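PDB 3CMN: putative hydrolase from Chloroflexus aurantiacus J-10-fl, which is of unknown function but is probably a zinc-dependent peptidase with a largely helical fold. Local coordinates for residues Q289-Q292 against R293-Q296. Residues are numbered along the deposited sequence; the frame is centred on the assembly and turned at random.
Sequences QIAQ and RQRQ
Ile290 meets Arg293 and Gln294 by its two branches. Ile290 CD1 packs on the aliphatic base of Arg293, 3.4 Å from Arg293 CB. This branch starts with CG1 opposite the backbone N (chi1 -157°), which carries CD1 along the helix toward the next turn. CG2 lies against the amide of Gln294, with Gln294 CD 3.8 Å from Ile290 CG2, and these two side chains cross at about a right angle. Gln294 N donates to Ile290 O at 3.0 Å. All of this lies within helix 283-307 of a mostly helical protein of the zincin-like metallopeptidase family, where i to i+4 backbone bonds join successive turns. Ile290 and Arg293 also touch Val166 of helix 160-169, and the side chain of Gln294 lies near a putative HExxH motif without touching it. A glycine in place of Gln294 would probably leave the CG2 side of Ile290 without its amide cover. Ala291 O accepts the backbone N of Arg295 at 3.3 Å and, weakly, that of Gln294. The extended side chain of Arg295 runs back over the same turn, with Arg295 CD 3.7 Å from Gln292 CA. Gln292 O takes Gln296 N at 3.0 Å. The amide planes of Gln292 and Gln296 are turned 82° to each other, with Gln292 NE2 4.1 Å from Gln296 OE1.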
loop_
_atom_site.group_PDB
_atom_site.type_symbol
_atom_site.label_atom_id
_atom_site.label_comp_id
_atom_site.label_asym_id
_atom_site.label_seq_id
_atom_site.Cartn_x
_atom_site.Cartn_y
_atom_site.Cartn_z
ATOM N N GLN A 289 -1.157 7.476 -17.757
ATOM C CA GLN A 289 -1.070 8.711 -16.979
ATOM C C GLN A 289 -0.564 8.554 -15.544
ATOM O O GLN A 289 0.223 9.363 -15.055
ATOM C CB GLN A 289 -2.450 9.381 -16.937
ATOM C CG GLN A 289 -2.909 9.924 -18.269
ATOM C CD GLN A 289 -2.063 11.089 -18.724
ATOM O OE1 GLN A 289 -2.141 12.184 -18.164
ATOM N NE2 GLN A 289 -1.239 10.862 -19.732
ATOM N N ILE A 290 -1.028 7.512 -14.873
ATOM C CA ILE A 290 -0.664 7.270 -13.486
ATOM C C ILE A 290 0.748 6.688 -13.288
ATOM O O ILE A 290 1.240 6.597 -12.164
ATOM C CB ILE A 290 -1.731 6.353 -12.829
ATOM C CG1 ILE A 290 -1.721 6.541 -11.318
ATOM C CG2 ILE A 290 -1.487 4.909 -13.206
ATOM C CD1 ILE A 290 -2.019 7.974 -10.879
ATOM N N ALA A 291 1.401 6.322 -14.382
ATOM C CA ALA A 291 2.742 5.744 -14.322
ATOM C C ALA A 291 3.719 6.481 -13.395
ATOM O O ALA A 291 4.342 5.864 -12.521
ATOM C CB ALA A 291 3.328 5.659 -15.727
ATOM N N GLN A 292 3.857 7.790 -13.578
ATOM C CA GLN A 292 4.782 8.557 -12.751
ATOM C C GLN A 292 4.333 8.668 -11.295
ATOM O O GLN A 292 5.164 8.736 -10.390
ATOM C CB GLN A 292 5.001 9.966 -13.325
ATOM C CG GLN A 292 6.014 10.780 -12.516
ATOM C CD GLN A 292 6.228 12.189 -13.040
ATOM O OE1 GLN A 292 6.668 12.385 -14.174
ATOM N NE2 GLN A 292 5.924 13.181 -12.207
ATOM N N ARG A 293 3.023 8.693 -11.069
ATOM C CA ARG A 293 2.484 8.790 -9.714
ATOM C C ARG A 293 2.745 7.493 -8.939
ATOM O O ARG A 293 2.781 7.489 -7.708
ATOM C CB ARG A 293 0.981 9.070 -9.762
ATOM C CG ARG A 293 0.334 9.268 -8.397
ATOM C CD ARG A 293 0.816 10.549 -7.722
ATOM N NE ARG A 293 -0.033 10.899 -6.588
ATOM C CZ ARG A 293 -0.097 12.118 -6.065
ATOM N NH1 ARG A 293 0.647 13.091 -6.572
ATOM N NH2 ARG A 293 -0.927 12.376 -5.061
ATOM N N GLN A 294 2.925 6.399 -9.672
ATOM C CA GLN A 294 3.212 5.103 -9.066
ATOM C C GLN A 294 4.689 5.062 -8.650
ATOM O O GLN A 294 5.030 4.534 -7.593
ATOM C CB GLN A 294 2.920 3.979 -10.062
ATOM C CG GLN A 294 1.456 3.850 -10.453
ATOM C CD GLN A 294 1.235 2.871 -11.598
ATOM O OE1 GLN A 294 1.768 3.046 -12.697
ATOM N NE2 GLN A 294 0.444 1.838 -11.345
ATOM N N ARG A 295 5.556 5.618 -9.493
ATOM C CA ARG A 295 6.989 5.679 -9.210
ATOM C C ARG A 295 7.150 6.508 -7.945
ATOM O O ARG A 295 7.980 6.219 -7.082
ATOM C CB ARG A 295 7.738 6.385 -10.346
ATOM C CG ARG A 295 7.499 5.793 -11.727
ATOM C CD ARG A 295 7.956 6.751 -12.834
ATOM N NE ARG A 295 7.673 6.231 -14.173
ATOM C CZ ARG A 295 8.152 5.078 -14.643
ATOM N NH1 ARG A 295 8.943 4.316 -13.889
ATOM N NH2 ARG A 295 7.837 4.681 -15.871
ATOM N N GLN A 296 6.339 7.553 -7.856
ATOM C CA GLN A 296 6.361 8.450 -6.713
ATOM C C GLN A 296 5.920 7.761 -5.424
ATOM O O GLN A 296 6.581 7.903 -4.397
ATOM C CB GLN A 296 5.465 9.657 -6.987
ATOM C CG GLN A 296 6.002 10.577 -8.068
ATOM C CD GLN A 296 5.107 11.768 -8.323
ATOM O OE1 GLN A 296 4.047 11.652 -8.945
ATOM N NE2 GLN A 296 5.519 12.921 -7.833
#